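Local structure of dihydroorotase (Agrobacterium tumefaciens, 2OGJ) at residues 89-94 with 127-132; 162-167 with 201-206; 189-194 with 220-225; 226-231 with 330-335; 261-266 with 309-314. The protein is a zinc-containing esterase of the amidohydrolase superfamily that deacetylates acetyl-(R)-mandelate in vitro, and acetyl glycolate less efficiently. All blocks are in the same frame, centred on the assembly; numbering follows the deposited sequence.

Contact 1: 89-94 with 127-132; sequences IRPSEC and ERIKAF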
# COMPACT_ATOMS: atom_id res chain seq x y z
N ILE A 89 -31.57 1.48 6.29
CA ILE A 89 -32.81 1.53 7.05
C ILE A 89 -33.71 0.47 6.45
O ILE A 89 -33.29 -0.27 5.56
CB ILE A 89 -33.50 2.93 6.94
CG1 ILE A 89 -33.64 3.35 5.48
CG2 ILE A 89 -32.70 3.96 7.71
CD1 ILE A 89 -34.28 4.71 5.31
N ARG A 90 -34.95 0.37 6.91
CA ARG A 90 -35.86 -0.65 6.38
C ARG A 90 -36.70 -0.05 5.25
O ARG A 90 -36.89 1.16 5.20
CB ARG A 90 -36.80 -1.15 7.49
CG ARG A 90 -36.10 -1.74 8.72
CD ARG A 90 -37.14 -2.05 9.78
NE ARG A 90 -36.56 -2.39 11.08
CZ ARG A 90 -36.24 -3.62 11.48
NH1 ARG A 90 -36.44 -4.68 10.69
NH2 ARG A 90 -35.72 -3.79 12.69
N PRO A 91 -37.18 -0.88 4.31
CA PRO A 91 -37.99 -0.26 3.27
C PRO A 91 -39.31 0.28 3.84
O PRO A 91 -39.88 1.23 3.31
CB PRO A 91 -38.18 -1.37 2.24
CG PRO A 91 -37.86 -2.61 2.98
CD PRO A 91 -36.75 -2.22 3.89
N SER A 92 -39.79 -0.32 4.92
CA SER A 92 -41.02 0.17 5.53
C SER A 92 -40.83 1.59 6.10
O SER A 92 -41.80 2.28 6.37
CB SER A 92 -41.47 -0.77 6.65
OG SER A 92 -40.86 -0.44 7.88
N GLU A 93 -39.57 2.04 6.27
CA GLU A 93 -39.27 3.34 6.85
C GLU A 93 -39.18 4.42 5.77
O GLU A 93 -39.14 5.62 6.09
CB GLU A 93 -37.98 3.28 7.66
CG GLU A 93 -38.03 2.30 8.82
CD GLU A 93 -36.73 2.26 9.60
OE1 GLU A 93 -35.79 3.00 9.24
OE2 GLU A 93 -36.64 1.48 10.57
N CYS A 94 -39.14 4.05 4.51
CA CYS A 94 -39.02 5.04 3.44
C CYS A 94 -39.88 4.66 2.24
O CYS A 94 -39.75 5.27 1.18
CB CYS A 94 -37.57 5.13 3.01
SG CYS A 94 -36.93 3.50 2.50
N GLU A 127 -43.36 -3.13 -1.82
CA GLU A 127 -42.99 -2.14 -2.83
C GLU A 127 -42.13 -2.76 -3.92
O GLU A 127 -41.68 -3.90 -3.80
CB GLU A 127 -42.22 -0.98 -2.19
CG GLU A 127 -42.95 -0.35 -1.03
CD GLU A 127 -42.59 -0.97 0.31
OE1 GLU A 127 -42.17 -2.16 0.34
OE2 GLU A 127 -42.74 -0.28 1.34
N ARG A 128 -41.92 -2.01 -4.99
CA ARG A 128 -41.08 -2.49 -6.07
C ARG A 128 -39.69 -2.09 -5.62
O ARG A 128 -39.43 -0.92 -5.34
CB ARG A 128 -41.41 -1.79 -7.39
CG ARG A 128 -40.60 -2.28 -8.58
CD ARG A 128 -40.80 -1.36 -9.77
NE ARG A 128 -42.22 -1.02 -9.91
CZ ARG A 128 -43.12 -1.76 -10.53
NH1 ARG A 128 -42.76 -2.91 -11.11
NH2 ARG A 128 -44.38 -1.37 -10.56
N ILE A 129 -38.80 -3.06 -5.54
CA ILE A 129 -37.45 -2.78 -5.11
C ILE A 129 -36.40 -3.23 -6.12
O ILE A 129 -36.27 -4.42 -6.45
CB ILE A 129 -37.24 -3.37 -3.72
CG1 ILE A 129 -38.19 -2.67 -2.75
CG2 ILE A 129 -35.79 -3.22 -3.29
CD1 ILE A 129 -38.23 -3.27 -1.41
N LYS A 130 -35.70 -2.24 -6.65
CA LYS A 130 -34.65 -2.44 -7.62
C LYS A 130 -33.38 -1.98 -6.92
O LYS A 130 -33.43 -1.36 -5.87
CB LYS A 130 -34.89 -1.58 -8.86
CG LYS A 130 -36.35 -1.44 -9.28
CD LYS A 130 -36.80 -2.43 -10.34
CE LYS A 130 -36.92 -3.83 -9.80
NZ LYS A 130 -37.60 -4.74 -10.78
N ALA A 131 -32.23 -2.27 -7.52
CA ALA A 131 -30.98 -1.89 -6.92
C ALA A 131 -29.86 -1.61 -7.92
O ALA A 131 -29.79 -2.21 -9.00
CB ALA A 131 -30.53 -2.98 -5.95
N PHE A 132 -29.00 -0.69 -7.54
CA PHE A 132 -27.82 -0.37 -8.32
C PHE A 132 -26.78 -1.25 -7.63
O PHE A 132 -26.67 -1.22 -6.40
CB PHE A 132 -27.43 1.11 -8.16
CG PHE A 132 -28.22 2.06 -9.02
CD1 PHE A 132 -27.87 2.28 -10.35
CD2 PHE A 132 -29.31 2.75 -8.49
CE1 PHE A 132 -28.60 3.20 -11.13
CE2 PHE A 132 -30.05 3.68 -9.26
CZ PHE A 132 -29.69 3.90 -10.57
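Pro91 meets Ile129 chiefly through its ring atom CB, which lies 4.1 Å from CD1 of Ile129, the last carbon of its longer branch. That branch can reach across because it runs out nearly straight beyond CG1 (chi2 172°), so only its end touches the proline. Beside this apolar touch the carboxylate of Glu127 comes up to the backbone of the loop, with Glu127 OE2 3.8 Å from Pro91 O. The approach is loose, and OE2 finds its hydrogen-bond partner just beyond segment 89-94, at the backbone N of Ala96. A bend in the glutamate chain at chi2 (91°) turns the carboxylate toward this loop.

The shape of segment 89-94 is fixed by two turn bonds, from Glu93 N to Arg90 O (3.0 Å) and from Cys94 N to Pro91 O (3.2 Å), so the carbonyl facing Glu127 already has a donor. On the far side of the turn Glu93 OE2 sits in the plane of the Arg90 guanidinium at its edge, a long salt bridge of 3.9 Å to Arg90 NE. Arg90 NH1 also pairs with Glu119 of the second subunit. Behind Ile129 stand Phe117 and Ile122 of helix 114-122, while Leu103 of the adjoining strand supports Pro91. The contact thus lies on the outer, helix-facing side of strand 128-132. It packs a loop-built connection between successive parallel strands against the wall of a TIM barrel, the same connection that starts just beyond the zinc ligands His77 and His79.

Contact 2: 162-167 with 201-206; sequences ECYAEN and LKVPMM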
# COMPACT_ATOMS: atom_id res chain seq x y z
N GLU A 162 -21.50 -12.22 -13.38
CA GLU A 162 -22.24 -13.40 -12.94
C GLU A 162 -23.46 -12.93 -12.12
O GLU A 162 -24.59 -13.33 -12.40
CB GLU A 162 -21.33 -14.31 -12.10
CG GLU A 162 -21.95 -15.64 -11.73
CD GLU A 162 -21.23 -16.31 -10.57
OE1 GLU A 162 -21.03 -15.64 -9.53
OE2 GLU A 162 -20.86 -17.50 -10.69
N CYS A 163 -23.23 -12.05 -11.15
CA CYS A 163 -24.31 -11.52 -10.30
C CYS A 163 -25.45 -10.86 -11.08
O CYS A 163 -26.62 -11.07 -10.78
CB CYS A 163 -23.75 -10.50 -9.29
SG CYS A 163 -24.96 -9.93 -8.06
N TYR A 164 -25.11 -10.06 -12.08
CA TYR A 164 -26.11 -9.38 -12.89
C TYR A 164 -26.96 -10.31 -13.73
O TYR A 164 -28.16 -10.08 -13.88
CB TYR A 164 -25.43 -8.36 -13.82
CG TYR A 164 -26.42 -7.64 -14.68
CD1 TYR A 164 -27.17 -6.58 -14.18
CD2 TYR A 164 -26.68 -8.07 -15.98
CE1 TYR A 164 -28.15 -5.97 -14.95
CE2 TYR A 164 -27.66 -7.47 -16.75
CZ TYR A 164 -28.39 -6.42 -16.24
OH TYR A 164 -29.39 -5.85 -17.00
N ALA A 165 -26.33 -11.34 -14.30
CA ALA A 165 -27.01 -12.33 -15.15
C ALA A 165 -28.11 -13.05 -14.37
O ALA A 165 -29.19 -13.32 -14.90
CB ALA A 165 -26.02 -13.33 -15.67
N GLU A 166 -27.83 -13.33 -13.10
CA GLU A 166 -28.77 -14.02 -12.22
C GLU A 166 -29.77 -13.04 -11.61
O GLU A 166 -30.71 -13.50 -10.95
CB GLU A 166 -28.02 -14.77 -11.12
CG GLU A 166 -27.06 -15.83 -11.64
CD GLU A 166 -26.32 -16.55 -10.53
OE1 GLU A 166 -26.57 -16.22 -9.35
OE2 GLU A 166 -25.50 -17.44 -10.83
N ASN A 167 -29.59 -11.74 -11.77
CA ASN A 167 -30.53 -10.79 -11.17
C ASN A 167 -30.88 -9.60 -12.03
O ASN A 167 -31.11 -8.51 -11.51
CB ASN A 167 -29.99 -10.28 -9.83
CG ASN A 167 -29.62 -11.39 -8.89
OD1 ASN A 167 -28.48 -11.82 -8.86
ND2 ASN A 167 -30.60 -11.89 -8.14
N LEU A 201 -22.46 -4.64 -19.55
CA LEU A 201 -23.75 -5.10 -19.05
C LEU A 201 -24.89 -4.43 -19.78
O LEU A 201 -26.02 -4.90 -19.75
CB LEU A 201 -23.88 -4.84 -17.54
CG LEU A 201 -22.96 -5.67 -16.65
CD1 LEU A 201 -23.03 -5.21 -15.22
CD2 LEU A 201 -23.35 -7.14 -16.77
N LYS A 202 -24.56 -3.34 -20.47
CA LYS A 202 -25.55 -2.57 -21.21
C LYS A 202 -26.54 -1.99 -20.19
O LYS A 202 -27.75 -2.09 -20.36
CB LYS A 202 -26.29 -3.45 -22.23
CG LYS A 202 -25.36 -4.04 -23.29
CD LYS A 202 -26.14 -4.80 -24.38
CE LYS A 202 -26.96 -5.93 -23.78
NZ LYS A 202 -27.87 -6.52 -24.80
N VAL A 203 -25.98 -1.37 -19.16
CA VAL A 203 -26.78 -0.81 -18.09
C VAL A 203 -26.30 0.59 -17.67
O VAL A 203 -25.13 0.95 -17.87
CB VAL A 203 -26.75 -1.81 -16.90
CG1 VAL A 203 -25.53 -1.55 -16.01
CG2 VAL A 203 -28.06 -1.79 -16.13
N PRO A 204 -27.19 1.42 -17.09
CA PRO A 204 -26.77 2.76 -16.68
C PRO A 204 -25.88 2.78 -15.45
O PRO A 204 -25.84 1.83 -14.69
CB PRO A 204 -28.09 3.48 -16.46
CG PRO A 204 -28.97 2.37 -15.99
CD PRO A 204 -28.63 1.25 -16.92
N MSE A 205 -25.17 3.89 -15.26
CA MSE A 205 -24.26 4.03 -14.13
C MSE A 205 -24.60 5.25 -13.28
O MSE A 205 -24.70 6.37 -13.79
CB MSE A 205 -22.82 4.14 -14.66
CG MSE A 205 -21.76 4.02 -13.59
SE MSE A 205 -20.11 4.27 -14.24
CE MSE A 205 -19.21 4.46 -12.76
N MSE A 206 -24.78 5.05 -11.97
CA MSE A 206 -25.08 6.17 -11.07
C MSE A 206 -23.80 6.51 -10.33
O MSE A 206 -23.24 5.66 -9.62
CB MSE A 206 -26.19 5.80 -10.07
CG MSE A 206 -26.46 6.89 -9.00
SE MSE A 206 -27.86 6.61 -7.86
CE MSE A 206 -27.05 6.00 -6.56
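Tyr164 and Leu201 run past each other in opposite directions, so the leucine meets the base of the tyrosine rather than its hydroxyl end. One methyl does the work: Leu201 CD2 is 3.5 Å from Tyr164 CD2, 3.7 Å from Tyr164 CG and 3.8 Å from Tyr164 CB. It approaches the ring obliquely, beside the CB-CG bond at the root of the ring. On another part of the ring Val203 CG2 comes, again obliquely, to 4.3 Å from Tyr164 CE1, a lighter touch. The tyrosine reaches both because its CG stands trans to the backbone N (chi1 179°), which carries the ring out from the helix toward segment 201-206.

The two contacts come from either side of one turn: Leu201 closes helix 189-201, and Lys202, at positive phi (65°), is the C-prime residue of a Schellman motif that turns the chain so that Val203 also faces the tyrosine. Tyr164 O meanwhile accepts a bond from Asn167 N (3.0 Å). Ile171 packs on Tyr164, while Ile160 and Leu161 of helix 157-165 and Leu174 extend the apolar surroundings of Leu201. Two neighbouring outer helices, 157-165 and 189-201, are thereby joined near their C-terminal ends, where the chain turns back into the next strand, as in the repeating beta-alpha layout of a TIM barrel.

Contact 3: 189-194 with 220-225; sequences TPVKLG and LEILGP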
# COMPACT_ATOMS: atom_id res chain seq x y z
N THR A 189 -9.89 6.27 -11.94
CA THR A 189 -9.72 4.92 -12.46
C THR A 189 -10.99 4.08 -12.23
O THR A 189 -11.60 3.62 -13.19
CB THR A 189 -8.50 4.22 -11.83
OG1 THR A 189 -7.33 5.03 -12.03
CG2 THR A 189 -8.29 2.85 -12.45
N PRO A 190 -11.41 3.92 -10.96
CA PRO A 190 -12.62 3.12 -10.72
C PRO A 190 -13.85 3.55 -11.51
O PRO A 190 -14.69 2.71 -11.86
CB PRO A 190 -12.80 3.21 -9.21
CG PRO A 190 -12.07 4.47 -8.83
CD PRO A 190 -10.87 4.46 -9.70
N VAL A 191 -13.97 4.85 -11.79
CA VAL A 191 -15.11 5.36 -12.55
C VAL A 191 -14.99 4.88 -14.00
O VAL A 191 -15.99 4.50 -14.63
CB VAL A 191 -15.16 6.92 -12.56
CG1 VAL A 191 -16.43 7.38 -13.24
CG2 VAL A 191 -15.10 7.48 -11.16
N LYS A 192 -13.77 4.92 -14.55
CA LYS A 192 -13.60 4.47 -15.92
C LYS A 192 -13.91 2.99 -15.96
O LYS A 192 -14.66 2.53 -16.83
CB LYS A 192 -12.17 4.75 -16.42
CG LYS A 192 -11.85 6.24 -16.58
CD LYS A 192 -10.85 6.52 -17.72
CE LYS A 192 -11.35 5.96 -19.08
NZ LYS A 192 -12.75 6.40 -19.51
N LEU A 193 -13.37 2.24 -15.01
CA LEU A 193 -13.62 0.81 -14.92
C LEU A 193 -15.12 0.58 -14.82
O LEU A 193 -15.68 -0.32 -15.47
CB LEU A 193 -12.94 0.24 -13.68
CG LEU A 193 -11.50 -0.25 -13.86
CD1 LEU A 193 -10.80 -0.29 -12.51
CD2 LEU A 193 -11.54 -1.62 -14.51
N GLY A 194 -15.75 1.39 -13.97
CA GLY A 194 -17.18 1.29 -13.79
C GLY A 194 -17.88 1.42 -15.13
O GLY A 194 -18.72 0.59 -15.48
N LEU A 220 -18.30 13.72 -15.05
CA LEU A 220 -19.19 14.17 -16.12
C LEU A 220 -18.59 13.89 -17.51
O LEU A 220 -19.32 13.62 -18.48
CB LEU A 220 -19.46 15.67 -15.95
CG LEU A 220 -20.71 16.16 -15.21
CD1 LEU A 220 -21.06 15.23 -14.05
CD2 LEU A 220 -20.47 17.58 -14.73
N GLU A 221 -17.26 13.95 -17.61
CA GLU A 221 -16.55 13.70 -18.86
C GLU A 221 -16.72 12.24 -19.30
O GLU A 221 -17.07 11.97 -20.44
CB GLU A 221 -15.05 14.00 -18.72
CG GLU A 221 -14.68 15.43 -18.29
CD GLU A 221 -14.77 16.46 -19.42
OE1 GLU A 221 -14.71 16.05 -20.60
OE2 GLU A 221 -14.89 17.67 -19.12
N ILE A 222 -16.46 11.30 -18.38
CA ILE A 222 -16.57 9.88 -18.68
C ILE A 222 -18.01 9.35 -18.81
O ILE A 222 -18.25 8.36 -19.49
CB ILE A 222 -15.76 9.04 -17.64
CG1 ILE A 222 -16.27 7.60 -17.60
CG2 ILE A 222 -15.82 9.67 -16.29
CD1 ILE A 222 -15.76 6.76 -18.74
N LEU A 223 -18.97 10.02 -18.19
CA LEU A 223 -20.36 9.58 -18.27
C LEU A 223 -20.97 9.80 -19.66
O LEU A 223 -20.38 10.45 -20.51
CB LEU A 223 -21.21 10.32 -17.23
CG LEU A 223 -21.43 9.64 -15.88
CD1 LEU A 223 -20.13 9.12 -15.29
CD2 LEU A 223 -22.07 10.65 -14.96
N GLY A 224 -22.17 9.27 -19.86
CA GLY A 224 -22.85 9.39 -21.15
C GLY A 224 -24.36 9.26 -20.97
O GLY A 224 -24.84 9.09 -19.85
N PRO A 225 -25.13 9.34 -22.07
CA PRO A 225 -26.59 9.24 -22.04
C PRO A 225 -27.15 8.15 -21.14
O PRO A 225 -26.74 6.98 -21.22
CB PRO A 225 -26.93 9.00 -23.50
CG PRO A 225 -25.98 9.87 -24.19
CD PRO A 225 -24.67 9.59 -23.45
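Thr189 O takes two backbone amides, Leu193 N at 2.9 Å and, weakly, Lys192 N, and so holds the helical turn from which Val191 and Lys192 face Ile222. The contact joins two outer helices of the TIM barrel, 189-201 and 216-222, with strand 206-209 between them in sequence. Gly194 N bonds to Pro190 O in the same way, continuing the helix.

Ile222 meets the two neighbours with different branches. Its longer branch, CG1 and CD1, goes to the end of Lys192, and its CG2 methyl goes to Val191. The lysine starts out alongside rather than at the partner, and folds at chi2, chi3 and chi4 to bring its end over to the isoleucine; the model places NZ very near CD1, a separation that the resolution does not make reliable. Lys192 also packs on Glu218 of the third subunit, placing this rim of the contact at a subunit interface. Past the helix end, Gly224 N is held by Asp227 OD1. Within the apolar part, Val191 and Ile222 are set at a slant, the methyl Val191 CG1, trans to the backbone N (chi1 -174°), lying 3.9 Å from Ile222 CG2.

Contact 4: 226-231 with 330-335; sequences GDVVTH and ASVIRL. With ZN (zinc ion), chain H.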
# COMPACT_ATOMS: atom_id res chain seq x y z
N GLY A 226 -28.10 8.54 -20.28
CA GLY A 226 -28.73 7.59 -19.37
C GLY A 226 -28.05 7.47 -18.02
O GLY A 226 -28.67 7.10 -17.02
N ASP A 227 -26.75 7.77 -17.99
CA ASP A 227 -26.00 7.71 -16.74
C ASP A 227 -26.57 8.73 -15.77
O ASP A 227 -27.21 9.71 -16.17
CB ASP A 227 -24.51 8.00 -16.98
CG ASP A 227 -23.75 6.78 -17.47
OD1 ASP A 227 -22.53 6.93 -17.69
OD2 ASP A 227 -24.34 5.69 -17.62
N VAL A 228 -26.30 8.52 -14.50
CA VAL A 228 -26.84 9.40 -13.48
C VAL A 228 -25.76 9.92 -12.53
O VAL A 228 -24.88 9.17 -12.12
CB VAL A 228 -27.93 8.63 -12.64
CG1 VAL A 228 -28.57 9.55 -11.61
CG2 VAL A 228 -28.98 8.02 -13.58
N VAL A 229 -25.84 11.20 -12.19
CA VAL A 229 -24.90 11.80 -11.25
C VAL A 229 -25.77 12.16 -10.05
O VAL A 229 -26.65 13.02 -10.13
CB VAL A 229 -24.25 13.09 -11.78
CG1 VAL A 229 -23.55 13.83 -10.65
CG2 VAL A 229 -23.30 12.77 -12.93
N THR A 230 -25.54 11.48 -8.93
CA THR A 230 -26.30 11.77 -7.73
C THR A 230 -25.48 12.76 -6.91
O THR A 230 -24.25 12.75 -6.97
CB THR A 230 -26.61 10.47 -6.93
OG1 THR A 230 -27.52 10.77 -5.87
CG2 THR A 230 -25.33 9.85 -6.37
N HIS A 231 -26.18 13.61 -6.15
CA HIS A 231 -25.59 14.67 -5.33
C HIS A 231 -25.33 15.87 -6.25
O HIS A 231 -24.51 16.73 -5.95
CB HIS A 231 -24.29 14.21 -4.68
CG HIS A 231 -24.43 12.99 -3.82
ND1 HIS A 231 -25.60 12.67 -3.17
CD2 HIS A 231 -23.53 12.05 -3.46
CE1 HIS A 231 -25.42 11.58 -2.44
NE2 HIS A 231 -24.17 11.19 -2.60
N ALA A 330 -38.13 6.68 -13.22
CA ALA A 330 -38.62 5.41 -13.74
C ALA A 330 -37.94 5.09 -15.07
O ALA A 330 -37.67 3.93 -15.37
CB ALA A 330 -40.13 5.47 -13.93
N SER A 331 -37.68 6.11 -15.87
CA SER A 331 -37.02 5.88 -17.15
C SER A 331 -35.63 5.30 -16.92
O SER A 331 -35.19 4.43 -17.67
CB SER A 331 -36.92 7.19 -17.94
OG SER A 331 -36.47 8.24 -17.10
N VAL A 332 -34.95 5.77 -15.88
CA VAL A 332 -33.61 5.28 -15.58
C VAL A 332 -33.65 3.79 -15.27
O VAL A 332 -32.77 3.04 -15.69
CB VAL A 332 -32.99 5.99 -14.36
CG1 VAL A 332 -31.58 5.43 -14.09
CG2 VAL A 332 -32.96 7.48 -14.59
N ILE A 333 -34.66 3.36 -14.52
CA ILE A 333 -34.73 1.95 -14.17
C ILE A 333 -35.55 1.12 -15.13
O ILE A 333 -35.79 -0.07 -14.90
CB ILE A 333 -35.23 1.76 -12.71
CG1 ILE A 333 -36.52 2.53 -12.48
CG2 ILE A 333 -34.16 2.23 -11.73
CD1 ILE A 333 -37.11 2.31 -11.13
N ARG A 334 -35.95 1.74 -16.23
CA ARG A 334 -36.72 1.07 -17.25
C ARG A 334 -38.05 0.58 -16.71
O ARG A 334 -38.49 -0.53 -17.02
CB ARG A 334 -35.91 -0.09 -17.85
CG ARG A 334 -34.72 0.38 -18.70
CD ARG A 334 -33.70 -0.74 -18.96
NE ARG A 334 -32.42 -0.20 -19.45
CZ ARG A 334 -31.28 -0.89 -19.47
NH1 ARG A 334 -31.23 -2.15 -19.04
NH2 ARG A 334 -30.17 -0.30 -19.92
N LEU A 335 -38.68 1.41 -15.88
CA LEU A 335 -39.99 1.09 -15.32
C LEU A 335 -41.02 1.72 -16.23
O LEU A 335 -41.03 2.95 -16.40
CB LEU A 335 -40.13 1.67 -13.91
CG LEU A 335 -41.50 1.47 -13.26
CD1 LEU A 335 -41.87 -0.02 -13.29
CD2 LEU A 335 -41.48 2.01 -11.82
ZN ZN H . -23.51 8.95 -1.79
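The apolar contact is between two valines, Val228 and Val332. Val228 CG2 sits against both methyls of its partner, 3.7 Å from Val332 CG1 and 4.1 Å from Val332 CG2, the two side chains crossing at a slant. Val332 CG1 also comes to 4.5 Å from Gly226 O, a marginal touch; the phi of 91° at Gly226 suits a glycine.

Backbone bonds end the helix behind Val332. Leu335 N reaches Ala330 O (2.8 Å) and Arg334 N reaches Ser331 O (3.1 Å), a Schellman motif with Arg334 at C-prime; its guanidinium goes on to bond Lys202 O.

The metal bond lies at the other end of the strand segment. His231 NE2 binds a zinc ion at 2.5 Å, a site shared with His208 and the carboxylated Lys175, through its carbamate. The methyl Thr230 CG2 is 4.0 Å above one face of the imidazole, over its centre, while Thr230 OG1 bonds to His77 and Asp262, linking this strand to a ligand of the other zinc.

Val228 points inward, toward a helix end that appears to close the N-terminal end of the barrel, and His231 stands beyond the strand's other end: the arrangement of a TIM-barrel amidohydrolase, with its binuclear zinc centre at the C-terminal ends of the strands.

Contact 5: 261-266 with 309-314; sequences LDIGHG and SKLLSV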
# COMPACT_ATOMS: atom_id res chain seq x y z
N LEU A 261 -29.25 14.20 -13.91
CA LEU A 261 -28.81 14.80 -12.66
C LEU A 261 -29.82 14.40 -11.57
O LEU A 261 -31.03 14.58 -11.73
CB LEU A 261 -28.71 16.33 -12.77
CG LEU A 261 -27.74 16.91 -13.82
CD1 LEU A 261 -27.67 18.40 -13.67
CD2 LEU A 261 -26.35 16.41 -13.65
N ASP A 262 -29.31 13.84 -10.47
CA ASP A 262 -30.14 13.38 -9.35
C ASP A 262 -29.77 14.11 -8.05
O ASP A 262 -28.59 14.23 -7.72
CB ASP A 262 -29.94 11.87 -9.18
CG ASP A 262 -30.78 11.28 -8.04
OD1 ASP A 262 -32.03 11.32 -8.13
OD2 ASP A 262 -30.17 10.76 -7.06
N ILE A 263 -30.77 14.58 -7.32
CA ILE A 263 -30.50 15.30 -6.08
C ILE A 263 -29.80 14.43 -5.06
O ILE A 263 -28.76 14.81 -4.52
CB ILE A 263 -31.80 15.90 -5.43
CG1 ILE A 263 -31.75 17.43 -5.48
CG2 ILE A 263 -31.88 15.57 -3.95
CD1 ILE A 263 -31.55 18.03 -6.84
N GLY A 264 -30.36 13.25 -4.79
CA GLY A 264 -29.76 12.35 -3.82
C GLY A 264 -29.40 13.08 -2.54
O GLY A 264 -28.27 12.98 -2.05
N HIS A 265 -30.36 13.84 -2.01
CA HIS A 265 -30.16 14.59 -0.76
C HIS A 265 -29.82 13.62 0.38
O HIS A 265 -30.57 12.65 0.65
CB HIS A 265 -31.46 15.36 -0.45
CG HIS A 265 -31.36 16.31 0.71
ND1 HIS A 265 -32.09 17.48 0.76
CD2 HIS A 265 -30.62 16.28 1.84
CE1 HIS A 265 -31.81 18.13 1.88
NE2 HIS A 265 -30.92 17.42 2.55
N GLY A 266 -28.72 13.86 1.09
CA GLY A 266 -28.43 12.92 2.15
C GLY A 266 -27.51 13.28 3.30
O GLY A 266 -26.65 12.48 3.67
N SER A 309 -40.55 19.12 -1.38
CA SER A 309 -40.93 20.45 -0.89
C SER A 309 -39.80 21.47 -0.94
O SER A 309 -40.06 22.66 -1.11
CB SER A 309 -41.47 20.35 0.54
OG SER A 309 -42.60 19.50 0.61
N LYS A 310 -38.56 21.02 -0.77
CA LYS A 310 -37.39 21.92 -0.81
C LYS A 310 -37.13 22.38 -2.24
O LYS A 310 -36.77 23.54 -2.48
CB LYS A 310 -36.14 21.22 -0.25
CG LYS A 310 -36.24 20.85 1.23
CD LYS A 310 -34.96 20.19 1.72
CE LYS A 310 -35.04 19.84 3.18
NZ LYS A 310 -33.93 18.93 3.59
N LEU A 311 -37.31 21.47 -3.20
CA LEU A 311 -37.10 21.81 -4.60
C LEU A 311 -38.20 22.75 -5.05
O LEU A 311 -37.95 23.71 -5.78
CB LEU A 311 -37.10 20.55 -5.47
CG LEU A 311 -35.75 19.86 -5.72
CD1 LEU A 311 -34.77 20.89 -6.27
CD2 LEU A 311 -35.22 19.22 -4.44
N LEU A 312 -39.42 22.49 -4.61
CA LEU A 312 -40.55 23.34 -4.95
C LEU A 312 -40.33 24.74 -4.37
O LEU A 312 -40.79 25.72 -4.94
CB LEU A 312 -41.85 22.78 -4.37
CG LEU A 312 -43.12 23.49 -4.84
CD1 LEU A 312 -43.42 23.05 -6.26
CD2 LEU A 312 -44.29 23.12 -3.95
N SER A 313 -39.64 24.81 -3.24
CA SER A 313 -39.38 26.07 -2.56
C SER A 313 -38.32 26.90 -3.26
O SER A 313 -38.27 28.11 -3.07
CB SER A 313 -38.96 25.82 -1.11
OG SER A 313 -37.59 25.46 -1.03
N VAL A 314 -37.44 26.27 -4.03
CA VAL A 314 -36.42 27.04 -4.73
C VAL A 314 -36.78 27.17 -6.20
O VAL A 314 -35.93 27.16 -7.09
CB VAL A 314 -35.00 26.45 -4.58
CG1 VAL A 314 -34.48 26.73 -3.16
CG2 VAL A 314 -35.02 24.96 -4.87
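The His265 imidazole is crossed at about a right angle by the Lys310 chain, which comes to it obliquely. Lys310 CD is 3.8 Å from His265 CE1 and 4.1 Å from His265 ND1; the still closer placing of the lysine's end in the model is doubtful. Phe270 also meets this ring, with planes about 30° apart. The other flat group, the Asp262 carboxylate, is tied by both oxygens, OD1 to Ser287 and OD2 to Ser289.

Next along the chain from the imidazole, Ile263 and Leu311 slide past each other in opposite directions, Ile263 CG1 being 4.0 Å from Leu311 CD2. Phe233 and Pro285 add to the apolar setting of Ile263. Beside this pair runs the lysine, its chain stretched out beyond CG; Lys310 NZ also hydrogen-bonds to Thr362 O.

At its own backbone Lys310 O accepts a hydrogen bond from Ser313 OG, the donor tilted 28° from the carbonyl plane. Weaker bonds from the amides of Ser313 and Val314 reach the same oxygen, so several groups hold it toward the end of helix 304-313.

Segment 261-266 leaves a barrel strand just beside the zinc centre, and His265 lies about 6 Å from Asp291 between side chains. The chemistry is therefore layered: the apolar pair joins helix to barrel, the buried lysine nitrogen has a carbonyl for a partner, and the Gly264 carbonyl, weakly hydrogen-bonded to ND1 of the ligand His231, belongs to the second shell of the zinc centre.

In the fold
Contacts 1, 4 and 5 are buried, while contacts 2 and 3 lie farther from the centre, between outer helices and turns, and are only partly buried. Contacts 4 and 5 share a sheet: strands 228-230 and 260-262 are neighbours, joined by Val229 O and Asp262 N, and contact 5 is nested within the loop that contact 4 closes. Contacts 2 and 3 alternate along the chain and both use helix 189-201, with Met205 packing against its Val191-Gly194 turn. Contacts 1, 2 and 4 meet through Phe132, on Met206 and on Val332. Methyl packing occurs throughout; metal binding appears in contact 4 alone, and subunit neighbours border contacts 1 and 3.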